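Local coordinates for protein nitrite oxidoreductase subunit A (Kuenenia stuttgartiensis, PDB 7B04) that belongs to the molybdopterin oxidoreductase family and holds two MD1 groups, a molybdenum atom and an iron/sulfur cluster in its interior, at residues Asn269-Gly274 with Asn1091-Thr1096; Pro460-Ser465 with Thr480-Tyr485; Tyr525-Asn530 with Thr561-Tyr566. All blocks are in the same frame, centred on the assembly; numbering follows the deposited sequence.

Contact 1: residues Asn269-Gly274 with Asn1091-Thr1096. With MD1 (phosphoric acid 4-(2-amino-4-oxo-3,4,5,6,-tetrahydro-pteridin-6-yl)-2-hydroxy-3,4-dimercapto-but-3-en-yl ester guanylate ester), chain C.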
loop_
_atom_site.group_PDB
_atom_site.type_symbol
_atom_site.label_atom_id
_atom_site.label_comp_id
_atom_site.label_asym_id
_atom_site.label_seq_id
_atom_site.Cartn_x
_atom_site.Cartn_y
_atom_site.Cartn_z
ATOM N N ASN B 269 6.350 -19.483 12.344
ATOM C CA ASN B 269 5.893 -18.319 11.596
ATOM C C ASN B 269 6.934 -17.781 10.628
ATOM O O ASN B 269 6.641 -17.615 9.438
ATOM C CB ASN B 269 5.468 -17.207 12.571
ATOM C CG ASN B 269 4.216 -17.560 13.341
ATOM O OD1 ASN B 269 3.216 -17.972 12.764
ATOM N ND2 ASN B 269 4.267 -17.395 14.658
ATOM N N TYR B 270 8.148 -17.519 11.111
ATOM C CA TYR B 270 9.153 -16.830 10.308
ATOM C C TYR B 270 9.536 -17.659 9.090
ATOM O O TYR B 270 9.522 -17.167 7.956
ATOM C CB TYR B 270 10.373 -16.535 11.183
ATOM C CG TYR B 270 11.394 -15.574 10.609
ATOM C CD1 TYR B 270 11.002 -14.435 9.923
ATOM C CD2 TYR B 270 12.752 -15.783 10.807
ATOM C CE1 TYR B 270 11.937 -13.543 9.430
ATOM C CE2 TYR B 270 13.691 -14.898 10.316
ATOM C CZ TYR B 270 13.279 -13.783 9.621
ATOM O OH TYR B 270 14.213 -12.902 9.125
ATOM N N THR B 271 9.918 -18.911 9.315
ATOM C CA THR B 271 10.332 -19.775 8.218
ATOM C C THR B 271 9.173 -20.113 7.288
ATOM O O THR B 271 9.346 -20.138 6.064
ATOM C CB THR B 271 10.965 -21.030 8.792
ATOM O OG1 THR B 271 9.999 -21.735 9.585
ATOM C CG2 THR B 271 12.139 -20.633 9.654
ATOM N N TRP B 272 7.997 -20.413 7.851
ATOM C CA TRP B 272 6.836 -20.764 7.033
ATOM C C TRP B 272 6.572 -19.727 5.950
ATOM O O TRP B 272 6.201 -20.072 4.822
ATOM C CB TRP B 272 5.604 -20.933 7.921
ATOM C CG TRP B 272 4.311 -20.855 7.174
ATOM C CD1 TRP B 272 3.294 -19.973 7.385
ATOM C CD2 TRP B 272 3.897 -21.693 6.088
ATOM N NE1 TRP B 272 2.269 -20.211 6.502
ATOM C CE2 TRP B 272 2.614 -21.262 5.695
ATOM C CE3 TRP B 272 4.484 -22.767 5.414
ATOM C CZ2 TRP B 272 1.912 -21.867 4.657
ATOM C CZ3 TRP B 272 3.786 -23.363 4.387
ATOM C CH2 TRP B 272 2.513 -22.914 4.018
ATOM N N HIS B 273 6.741 -18.450 6.276
ATOM C CA HIS B 273 6.511 -17.388 5.307
ATOM C C HIS B 273 7.676 -17.198 4.340
ATOM O O HIS B 273 7.581 -16.356 3.443
ATOM C CB HIS B 273 6.214 -16.081 6.047
ATOM C CG HIS B 273 4.903 -16.081 6.773
ATOM N ND1 HIS B 273 4.593 -15.157 7.747
ATOM C CD2 HIS B 273 3.823 -16.891 6.665
ATOM C CE1 HIS B 273 3.382 -15.403 8.214
ATOM N NE2 HIS B 273 2.891 -16.446 7.570
ATOM N N GLY B 274 8.753 -17.970 4.471
ATOM C CA GLY B 274 9.913 -17.746 3.633
ATOM C C GLY B 274 10.692 -16.502 3.978
ATOM O O GLY B 274 11.429 -15.986 3.133
ATOM N N ASN B 1091 14.289 -20.700 13.249
ATOM C CA ASN B 1091 15.748 -20.605 13.262
ATOM C C ASN B 1091 16.303 -21.934 12.772
ATOM O O ASN B 1091 16.470 -22.855 13.573
ATOM C CB ASN B 1091 16.252 -20.308 14.658
ATOM C CG ASN B 1091 17.675 -19.819 14.671
ATOM O OD1 ASN B 1091 18.162 -19.250 13.696
ATOM N ND2 ASN B 1091 18.351 -20.026 15.792
ATOM N N HIS B 1092 16.720 -21.982 11.509
ATOM C CA HIS B 1092 17.179 -23.191 10.828
ATOM C C HIS B 1092 16.090 -24.266 10.759
ATOM O O HIS B 1092 16.164 -25.336 11.386
ATOM C CB HIS B 1092 18.408 -23.781 11.489
ATOM C CG HIS B 1092 19.020 -24.881 10.682
ATOM N ND1 HIS B 1092 19.295 -24.733 9.338
ATOM C CD2 HIS B 1092 19.299 -26.171 10.987
ATOM C CE1 HIS B 1092 19.786 -25.863 8.869
ATOM N NE2 HIS B 1092 19.795 -26.750 9.847
ATOM N N CYS B 1093 15.051 -23.961 9.995
ATOM C CA CYS B 1093 14.111 -24.962 9.518
ATOM C C CYS B 1093 13.701 -24.545 8.108
ATOM O O CYS B 1093 14.300 -23.639 7.509
ATOM C CB CYS B 1093 12.952 -25.154 10.513
ATOM S SG CYS B 1093 11.978 -23.715 10.907
ATOM N N ILE B 1094 12.721 -25.263 7.549
ATOM C CA ILE B 1094 12.354 -25.074 6.146
ATOM C C ILE B 1094 11.916 -23.640 5.904
ATOM O O ILE B 1094 11.058 -23.100 6.616
ATOM C CB ILE B 1094 11.232 -26.031 5.716
ATOM C CG1 ILE B 1094 11.736 -27.459 5.544
ATOM C CG2 ILE B 1094 10.670 -25.597 4.392
ATOM C CD1 ILE B 1094 10.719 -28.371 4.804
ATOM N N ASN B 1095 12.497 -23.023 4.878
ATOM C CA ASN B 1095 12.188 -21.655 4.478
ATOM C C ASN B 1095 11.473 -21.725 3.135
ATOM O O ASN B 1095 12.101 -21.972 2.100
ATOM C CB ASN B 1095 13.457 -20.825 4.370
ATOM C CG ASN B 1095 13.245 -19.395 4.806
ATOM O OD1 ASN B 1095 13.025 -19.119 5.986
ATOM N ND2 ASN B 1095 13.293 -18.473 3.853
ATOM N N THR B 1096 10.156 -21.548 3.157
ATOM C CA THR B 1096 9.344 -21.802 1.977
ATOM C C THR B 1096 9.683 -20.829 0.855
ATOM O O THR B 1096 10.050 -19.668 1.084
ATOM C CB THR B 1096 7.870 -21.697 2.309
ATOM O OG1 THR B 1096 7.540 -20.322 2.539
ATOM C CG2 THR B 1096 7.545 -22.557 3.521
HETATM P PB MD1 C . -0.171 -13.850 7.166
HETATM O O3B MD1 C . -0.777 -12.453 6.545
HETATM O O1B MD1 C . -1.184 -14.944 6.933
HETATM O O2B MD1 C . 0.042 -13.678 8.651
HETATM O O3A MD1 C . 1.269 -14.282 6.479
HETATM C C10 MD1 C . 2.084 -13.355 5.821
HETATM C C11 MD1 C . 2.741 -14.037 4.586
HETATM O O11 MD1 C . 1.877 -13.693 3.275
HETATM C C12 MD1 C . 4.022 -13.687 4.466
HETATM S S12 MD1 C . 4.694 -12.428 5.589
HETATM C C13 MD1 C . 5.039 -14.268 3.440
HETATM S S13 MD1 C . 6.701 -13.543 3.567
HETATM C C14 MD1 C . 4.847 -15.275 2.406
HETATM N N15 MD1 C . 4.906 -14.466 1.024
HETATM C C16 MD1 C . 4.410 -15.138 -0.112
HETATM C C15 MD1 C . 4.681 -14.566 -1.458
HETATM O O14 MD1 C . 5.316 -13.571 -1.555
HETATM N N17 MD1 C . 4.160 -15.244 -2.675
HETATM C C17 MD1 C . 3.328 -16.537 -2.544
HETATM N N16 MD1 C . 2.825 -17.200 -3.733
HETATM N N18 MD1 C . 3.048 -17.129 -1.185
HETATM C C20 MD1 C . 3.544 -16.493 0.006
HETATM N N8 MD1 C . 3.248 -17.080 1.246
HETATM C C7 MD1 C . 3.739 -16.284 2.542
HETATM P PA MD1 C . -2.106 -11.690 7.159
HETATM O O1A MD1 C . -2.039 -10.210 6.876
HETATM O O2A MD1 C . -3.313 -12.277 6.487
HETATM O "O5'" MD1 C . -2.327 -11.937 8.770
HETATM C "C5'" MD1 C . -3.295 -11.133 9.386
HETATM C "C4'" MD1 C . -4.655 -11.903 9.518
HETATM O "O4'" MD1 C . -5.171 -11.799 10.982
HETATM C "C1'" MD1 C . -6.301 -10.726 10.945
HETATM N N9 MD1 C . -6.119 -9.716 12.024
HETATM C C4 MD1 C . -6.257 -10.098 13.283
HETATM N N3 MD1 C . -6.573 -11.422 13.876
HETATM C C2 MD1 C . -6.662 -11.557 15.324
HETATM N N2 MD1 C . -6.969 -12.849 15.894
HETATM N N1 MD1 C . -6.447 -10.425 16.187
HETATM C C6 MD1 C . -6.143 -9.155 15.609
HETATM O O6 MD1 C . -5.965 -8.220 16.314
HETATM C C5 MD1 C . -6.050 -9.015 14.083
HETATM N N7 MD1 C . -5.789 -7.979 13.294
HETATM C C8 MD1 C . -5.830 -8.402 12.011
HETATM C "C2'" MD1 C . -6.234 -10.188 9.793
HETATM O "O2'" MD1 C . -7.569 -9.836 9.323
HETATM C "C3'" MD1 C . -5.561 -11.342 8.812
HETATM O "O3'" MD1 C . -6.589 -12.303 8.432
#
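T1096 meets the turn of 269-274 with both branches of its side chain, the hydroxyl on a backbone oxygen and the methyl on a ring. With chi1 at 71°, OG1 sits between the backbone N and the carbonyl carbon of T1096, and from there it donates to W272 O at 2.7 Å. The hydroxyl approaches from above the carbonyl plane, 48° out of it, and not along a lone pair. Methyl CG2 lies 3.6 Å from CE3 of the W272 indole, the two side chains running at a slant. The backbone N of T1096 adds a weak bond to T271 O at 3.3 Å. That same oxygen accepts from G274 N at 2.8 Å, closing a type I turn from T271 to G274, so the turn and the neighbouring segment share one acceptor. T271 presents OG1 and CG2 together to C1093 SG, OG1 at 3.1 Å; its hydroxyl is hydrogen-bonded to E613, as that of T1096 is to K661. The amide of N1095 reaches the end of the turn, ND2 being 3.2 Å from G274 O. H273 points away from 1091-1096. N269 O lies over one face of its imidazole, and C10 of MD1 (chain C) stands 3.4 Å above the opposite face, which places the turn in the MD1 pocket. The turn follows strand 265-266, at one edge of a mixed sheet, and precedes helix 280-283. Its partner loop leads toward strand 1102-1109, while helix 615-618 packs against W272, I1094 and T1096.

Contact 2: residues Pro460-Ser465 with Thr480-Tyr485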
loop_
_atom_site.group_PDB
_atom_site.type_symbol
_atom_site.label_atom_id
_atom_site.label_comp_id
_atom_site.label_asym_id
_atom_site.label_seq_id
_atom_site.Cartn_x
_atom_site.Cartn_y
_atom_site.Cartn_z
ATOM N N PRO B 460 47.803 -15.086 11.703
ATOM C CA PRO B 460 47.478 -16.065 10.658
ATOM C C PRO B 460 47.929 -15.605 9.280
ATOM O O PRO B 460 48.218 -14.428 9.049
ATOM C CB PRO B 460 45.948 -16.165 10.730
ATOM C CG PRO B 460 45.594 -15.682 12.101
ATOM C CD PRO B 460 46.606 -14.625 12.425
ATOM N N VAL B 461 48.026 -16.568 8.365
ATOM C CA VAL B 461 48.335 -16.287 6.969
ATOM C C VAL B 461 47.093 -16.573 6.135
ATOM O O VAL B 461 46.459 -17.626 6.280
ATOM C CB VAL B 461 49.541 -17.103 6.465
ATOM C CG1 VAL B 461 50.784 -16.760 7.258
ATOM C CG2 VAL B 461 49.267 -18.602 6.513
ATOM N N LEU B 462 46.726 -15.608 5.291
ATOM C CA LEU B 462 45.569 -15.758 4.420
ATOM C C LEU B 462 45.855 -16.713 3.268
ATOM O O LEU B 462 44.958 -17.444 2.843
ATOM C CB LEU B 462 45.081 -14.390 3.928
ATOM C CG LEU B 462 44.425 -13.630 5.094
ATOM C CD1 LEU B 462 43.795 -12.329 4.630
ATOM C CD2 LEU B 462 43.406 -14.507 5.819
ATOM N N GLU B 463 47.059 -16.672 2.706
ATOM C CA GLU B 463 47.409 -17.517 1.575
ATOM C C GLU B 463 48.385 -18.606 1.997
ATOM O O GLU B 463 49.069 -18.505 3.017
ATOM C CB GLU B 463 48.038 -16.699 0.447
ATOM C CG GLU B 463 47.172 -15.571 -0.052
ATOM C CD GLU B 463 47.871 -14.739 -1.105
ATOM O OE1 GLU B 463 49.023 -14.321 -0.868
ATOM O OE2 GLU B 463 47.263 -14.503 -2.172
ATOM N N GLY B 464 48.458 -19.647 1.173
ATOM C CA GLY B 464 49.372 -20.738 1.426
ATOM C C GLY B 464 48.780 -22.121 1.244
ATOM O O GLY B 464 47.605 -22.367 1.538
ATOM N N SER B 465 49.609 -23.033 0.748
ATOM C CA SER B 465 49.283 -24.447 0.635
ATOM C C SER B 465 50.416 -25.184 1.322
ATOM O O SER B 465 51.583 -25.003 0.959
ATOM C CB SER B 465 49.147 -24.891 -0.824
ATOM O OG SER B 465 48.064 -24.234 -1.457
ATOM N N THR B 480 44.782 -22.821 2.755
ATOM C CA THR B 480 43.864 -21.822 3.284
ATOM C C THR B 480 42.552 -21.819 2.510
ATOM O O THR B 480 42.511 -22.096 1.308
ATOM C CB THR B 480 44.493 -20.429 3.241
ATOM O OG1 THR B 480 44.608 -19.987 1.885
ATOM C CG2 THR B 480 45.877 -20.433 3.874
ATOM N N LEU B 481 41.465 -21.510 3.226
ATOM C CA LEU B 481 40.172 -21.340 2.570
ATOM C C LEU B 481 40.256 -20.305 1.459
ATOM O O LEU B 481 39.622 -20.455 0.408
ATOM C CB LEU B 481 39.102 -20.940 3.589
ATOM C CG LEU B 481 37.716 -20.695 2.987
ATOM C CD1 LEU B 481 37.175 -21.956 2.320
ATOM C CD2 LEU B 481 36.747 -20.170 4.037
ATOM N N LEU B 482 41.047 -19.251 1.671
ATOM C CA LEU B 482 41.231 -18.249 0.628
ATOM C C LEU B 482 41.922 -18.851 -0.589
ATOM O O LEU B 482 41.540 -18.567 -1.732
ATOM C CB LEU B 482 42.030 -17.070 1.180
ATOM C CG LEU B 482 41.824 -15.709 0.516
ATOM C CD1 LEU B 482 42.039 -14.596 1.527
ATOM C CD2 LEU B 482 42.759 -15.541 -0.664
ATOM N N GLU B 483 42.946 -19.681 -0.368
ATOM C CA GLU B 483 43.537 -20.419 -1.479
ATOM C C GLU B 483 42.499 -21.304 -2.157
ATOM O O GLU B 483 42.422 -21.343 -3.389
ATOM C CB GLU B 483 44.732 -21.246 -1.007
ATOM C CG GLU B 483 46.022 -20.445 -0.863
ATOM C CD GLU B 483 46.589 -19.986 -2.194
ATOM O OE1 GLU B 483 46.408 -20.699 -3.203
ATOM O OE2 GLU B 483 47.216 -18.905 -2.231
ATOM N N MET B 484 41.748 -22.030 -1.339
ATOM C CA MET B 484 40.682 -22.897 -1.877
ATOM C C MET B 484 39.679 -21.978 -2.571
ATOM O O MET B 484 39.216 -22.320 -3.652
ATOM C CB MET B 484 40.004 -23.704 -0.773
ATOM C CG MET B 484 40.896 -24.750 -0.151
ATOM S SD MET B 484 40.019 -26.120 0.613
ATOM C CE MET B 484 40.355 -27.439 -0.538
ATOM N N TYR B 485 39.393 -20.810 -2.006
ATOM C CA TYR B 485 38.447 -19.918 -2.720
ATOM C C TYR B 485 39.046 -19.458 -4.053
ATOM O O TYR B 485 38.314 -19.356 -5.031
ATOM C CB TYR B 485 37.889 -18.820 -1.816
ATOM C CG TYR B 485 36.496 -19.105 -1.321
ATOM C CD1 TYR B 485 35.384 -18.860 -2.100
ATOM C CD2 TYR B 485 36.295 -19.661 -0.081
ATOM C CE1 TYR B 485 34.109 -19.136 -1.652
ATOM C CE2 TYR B 485 35.027 -19.951 0.378
ATOM C CZ TYR B 485 33.929 -19.690 -0.406
ATOM O OH TYR B 485 32.698 -19.991 0.082
#
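T480 ties the two segments together through polar bonds that use both its hydroxyl and its backbone. OG1 donates to L462 O at 2.7 Å, tilted 23° from the carbonyl plane, and accepts from E483 N at 2.8 Å. The second bond makes T480 the N-cap of the helix, so one hydroxyl caps the helix and holds the neighbouring loop. T480 N donates to G464 O at 3.1 Å, a further tie through the backbone. Apolar contact between side chains is confined to L482 CD1, 3.9 Å from L462 CB; the CG of E483 packs on the backbone, 3.3 Å from G464 N. The charged groups are alike: E463 OE2 and E483 OE2 stand 4.4 Å apart, with their carboxylate planes turned 49° from each other. K486 forms a salt bridge with each, which probably offsets their mutual repulsion. In the fold, 460-465 lies in the loop that follows helix 452-455 and runs into strand 465-469, while strand 475-480 passes directly into helix 481-488. The contact thus pins the start of one strand to the junction of the next strand with its helix, and strand 386-388 packs against T480, L481 and M484.

Contact 3: residues Tyr525-Asn530 with Thr561-Tyr566. With MD1 (phosphoric acid 4-(2-amino-4-oxo-3,4,5,6,-tetrahydro-pteridin-6-yl)-2-hydroxy-3,4-dimercapto-but-3-en-yl ester guanylate ester), chain D.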
loop_
_atom_site.group_PDB
_atom_site.type_symbol
_atom_site.label_atom_id
_atom_site.label_comp_id
_atom_site.label_asym_id
_atom_site.label_seq_id
_atom_site.Cartn_x
_atom_site.Cartn_y
_atom_site.Cartn_z
ATOM N N TYR B 525 18.823 -7.226 1.401
ATOM C CA TYR B 525 18.096 -8.205 0.616
ATOM C C TYR B 525 16.844 -8.625 1.358
ATOM O O TYR B 525 16.648 -8.303 2.531
ATOM C CB TYR B 525 18.937 -9.444 0.316
ATOM C CG TYR B 525 19.840 -9.920 1.422
ATOM C CD1 TYR B 525 21.085 -9.343 1.615
ATOM C CD2 TYR B 525 19.476 -10.985 2.238
ATOM C CE1 TYR B 525 21.922 -9.782 2.604
ATOM C CE2 TYR B 525 20.320 -11.437 3.235
ATOM C CZ TYR B 525 21.537 -10.831 3.411
ATOM O OH TYR B 525 22.369 -11.281 4.401
ATOM N N GLY B 526 16.003 -9.353 0.655
ATOM C CA GLY B 526 14.753 -9.835 1.207
ATOM C C GLY B 526 14.314 -11.076 0.488
ATOM O O GLY B 526 15.135 -11.855 -0.006
ATOM N N GLU B 527 13.006 -11.253 0.417
ATOM C CA GLU B 527 12.404 -12.457 -0.126
ATOM C C GLU B 527 12.265 -12.416 -1.638
ATOM O O GLU B 527 11.698 -13.344 -2.222
ATOM C CB GLU B 527 11.061 -12.700 0.559
ATOM C CG GLU B 527 11.251 -13.129 2.009
ATOM C CD GLU B 527 11.690 -11.985 2.904
ATOM O OE1 GLU B 527 11.102 -10.893 2.802
ATOM O OE2 GLU B 527 12.651 -12.165 3.682
ATOM N N GLY B 528 12.750 -11.355 -2.282
ATOM C CA GLY B 528 12.965 -11.424 -3.711
ATOM C C GLY B 528 14.023 -12.435 -4.085
ATOM O O GLY B 528 14.026 -12.933 -5.214
ATOM N N VAL B 529 14.922 -12.753 -3.154
ATOM C CA VAL B 529 15.925 -13.788 -3.360
ATOM C C VAL B 529 15.754 -14.905 -2.337
ATOM O O VAL B 529 16.154 -16.047 -2.583
ATOM C CB VAL B 529 17.343 -13.194 -3.299
ATOM C CG1 VAL B 529 17.536 -12.184 -4.418
ATOM C CG2 VAL B 529 17.589 -12.543 -1.945
ATOM N N ASN B 530 15.160 -14.590 -1.183
ATOM C CA ASN B 530 14.927 -15.611 -0.167
ATOM C C ASN B 530 13.792 -16.560 -0.522
ATOM O O ASN B 530 13.662 -17.607 0.120
ATOM C CB ASN B 530 14.641 -14.967 1.190
ATOM C CG ASN B 530 15.904 -14.570 1.925
ATOM O OD1 ASN B 530 16.967 -15.154 1.717
ATOM N ND2 ASN B 530 15.791 -13.579 2.800
ATOM N N THR B 561 19.058 -8.998 5.861
ATOM C CA THR B 561 17.810 -9.422 5.251
ATOM C C THR B 561 16.640 -8.709 5.919
ATOM O O THR B 561 16.721 -8.303 7.082
ATOM C CB THR B 561 17.616 -10.941 5.351
ATOM O OG1 THR B 561 16.490 -11.335 4.559
ATOM C CG2 THR B 561 17.383 -11.363 6.791
ATOM N N TRP B 562 15.557 -8.547 5.166
ATOM C CA TRP B 562 14.365 -7.872 5.655
ATOM C C TRP B 562 13.151 -8.757 5.442
ATOM O O TRP B 562 13.050 -9.461 4.433
ATOM C CB TRP B 562 14.159 -6.530 4.963
ATOM C CG TRP B 562 15.229 -5.568 5.291
ATOM C CD1 TRP B 562 16.225 -5.144 4.469
ATOM C CD2 TRP B 562 15.436 -4.913 6.547
ATOM N NE1 TRP B 562 17.034 -4.257 5.129
ATOM C CE2 TRP B 562 16.573 -4.099 6.409
ATOM C CE3 TRP B 562 14.765 -4.933 7.774
ATOM C CZ2 TRP B 562 17.059 -3.311 7.447
ATOM C CZ3 TRP B 562 15.249 -4.151 8.805
ATOM C CH2 TRP B 562 16.384 -3.351 8.634
ATOM N N ALA B 563 12.231 -8.708 6.395
ATOM C CA ALA B 563 11.104 -9.622 6.409
ATOM C C ALA B 563 9.997 -8.994 7.251
ATOM O O ALA B 563 10.005 -7.783 7.500
ATOM C CB ALA B 563 11.549 -10.992 6.939
ATOM N N GLY B 564 9.044 -9.812 7.681
ATOM C CA GLY B 564 8.052 -9.358 8.625
ATOM C C GLY B 564 8.649 -9.247 10.016
ATOM O O GLY B 564 9.862 -9.299 10.223
ATOM N N ASN B 565 7.760 -9.091 10.994
ATOM C CA ASN B 565 8.174 -8.924 12.385
ATOM C C ASN B 565 8.298 -10.298 13.029
ATOM O O ASN B 565 7.301 -10.917 13.403
ATOM C CB ASN B 565 7.198 -8.037 13.147
ATOM C CG ASN B 565 7.865 -7.314 14.299
ATOM O OD1 ASN B 565 9.053 -7.508 14.558
ATOM N ND2 ASN B 565 7.108 -6.476 14.994
ATOM N N TYR B 566 9.538 -10.764 13.183
ATOM C CA TYR B 566 9.829 -12.102 13.677
ATOM C C TYR B 566 10.454 -12.127 15.058
ATOM O O TYR B 566 10.450 -13.183 15.699
ATOM C CB TYR B 566 10.820 -12.795 12.734
ATOM C CG TYR B 566 12.177 -12.127 12.802
ATOM C CD1 TYR B 566 12.437 -10.971 12.080
ATOM C CD2 TYR B 566 13.183 -12.625 13.625
ATOM C CE1 TYR B 566 13.659 -10.338 12.159
ATOM C CE2 TYR B 566 14.408 -11.997 13.712
ATOM C CZ TYR B 566 14.640 -10.857 12.976
ATOM O OH TYR B 566 15.860 -10.232 13.062
HETATM P PB MD1 D . 10.392 -8.170 -0.086
HETATM O O3B MD1 D . 9.958 -9.374 -1.123
HETATM O O1B MD1 D . 10.641 -6.900 -0.862
HETATM O O2B MD1 D . 11.652 -8.569 0.643
HETATM O O3A MD1 D . 9.166 -7.938 0.995
HETATM C C10 MD1 D . 8.864 -8.916 1.952
HETATM C C11 MD1 D . 8.382 -8.214 3.254
HETATM O O11 MD1 D . 7.584 -6.911 2.764
HETATM C C12 MD1 D . 7.732 -9.096 4.028
HETATM S S12 MD1 D . 8.336 -10.807 4.097
HETATM C C13 MD1 D . 6.513 -8.815 4.947
HETATM S S13 MD1 D . 5.879 -10.235 5.883
HETATM C C14 MD1 D . 5.811 -7.569 5.081
HETATM N N15 MD1 D . 5.128 -7.348 3.646
HETATM C C16 MD1 D . 4.673 -6.032 3.450
HETATM C C15 MD1 D . 3.393 -5.728 2.758
HETATM O O14 MD1 D . 2.707 -6.607 2.354
HETATM N N17 MD1 D . 2.983 -4.308 2.581
HETATM C C17 MD1 D . 3.881 -3.165 3.108
HETATM N N16 MD1 D . 3.472 -1.784 2.933
HETATM N N18 MD1 D . 5.184 -3.473 3.810
HETATM C C20 MD1 D . 5.594 -4.841 3.991
HETATM N N8 MD1 D . 6.799 -5.183 4.634
HETATM C C7 MD1 D . 6.590 -6.411 5.647
HETATM P PA MD1 D . 9.636 -9.160 -2.726
HETATM O O1A MD1 D . 8.867 -10.362 -3.215
HETATM O O2A MD1 D . 8.803 -7.912 -2.887
HETATM O "O5'" MD1 D . 11.016 -9.012 -3.615
HETATM C "C5'" MD1 D . 11.630 -7.763 -3.717
HETATM C "C4'" MD1 D . 12.260 -7.557 -5.139
HETATM O "O4'" MD1 D . 13.225 -8.721 -5.529
HETATM C "C1'" MD1 D . 12.832 -9.017 -7.003
HETATM N N9 MD1 D . 13.233 -10.386 -7.421
HETATM C C4 MD1 D . 14.522 -10.683 -7.555
HETATM N N3 MD1 D . 15.758 -9.873 -7.355
HETATM C C2 MD1 D . 17.071 -10.475 -7.578
HETATM N N2 MD1 D . 18.274 -9.686 -7.382
HETATM N N1 MD1 D . 17.172 -11.853 -7.994
HETATM C C6 MD1 D . 15.981 -12.623 -8.185
HETATM O O6 MD1 D . 16.056 -13.754 -8.524
HETATM C C5 MD1 D . 14.607 -11.983 -7.949
HETATM N N7 MD1 D . 13.371 -12.463 -8.051
HETATM C C8 MD1 D . 12.508 -11.479 -7.727
HETATM C "C2'" MD1 D . 11.568 -8.897 -6.961
HETATM O "O2'" MD1 D . 11.020 -8.714 -8.298
HETATM C "C3'" MD1 D . 11.349 -7.534 -6.039
HETATM O "O3'" MD1 D . 11.520 -6.344 -6.862
#
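Y525 holds its ring between the backbone N and the carbonyl carbon (chi1 38°), a torsion that brings the ring across T561 at about a right angle. CE2 of Y525 lies 3.5 Å from T561 CB, and T561 N stands over one face of the ring, offset toward the rim. T561 in turn places OG1 opposite its backbone N (chi1 -171°), 2.9 Å from N530 ND2; the other end of that amide, OD1, is hydrogen-bonded to N539. The phenol OH of Y525 is bound by H280 and S559. Alongside, the strand ends pair in parallel: W562 N donates to Y525 O at 2.9 Å. Past this bridge both chains turn to the bound group. E527 turns its carboxylate to the backbone carbonyl of W562, OE2 2.8 Å from W562 O; both are acceptors and no hydrogen bond is made. OE2 is also 3.6 Å from A563 CB. E527 N donates to O2B of MD1 (chain D) at 3.0 Å and 151°, while G526 O accepts from both V529 N and N530 N in the short helical turn that follows. V529 CG1 lies 3.6 Å from N1 of the MD1 guanine, and G564 CA is 3.6 Å from MD1 S13. Segment 525-530 follows the phosphate and guanine, and its E527 carboxylate also comes near the sulfur end, which A563 and G564 line. Within the two segments the bond to O2B comes from one backbone N-H, that of E527; its place at the start of the helical turn would probably favour the negative oxygen.

Contacts 1 and 3 belong to the buried interior, their centres about 7 and 6 Å from the centre of the chain, whereas that of partly exposed contact 2 lies about 37 Å from it. The central pair touch: the rings of Y270 and Y566 stack, and G274 O lies 3.1 Å from E527 CG. They face different MD1 groups, contact 1 that of chain C through H273, contact 3 that of chain D through the backbone of G526-G528 and G564 and the side chains of E527 and V529. Contact 2, about 17 and 14 Å from contacts 1 and 3 (nearest atoms), has instead a helix cap and a lysine shared by two glutamates. Contact 3 alone pairs strands, 521-525 and 558-561.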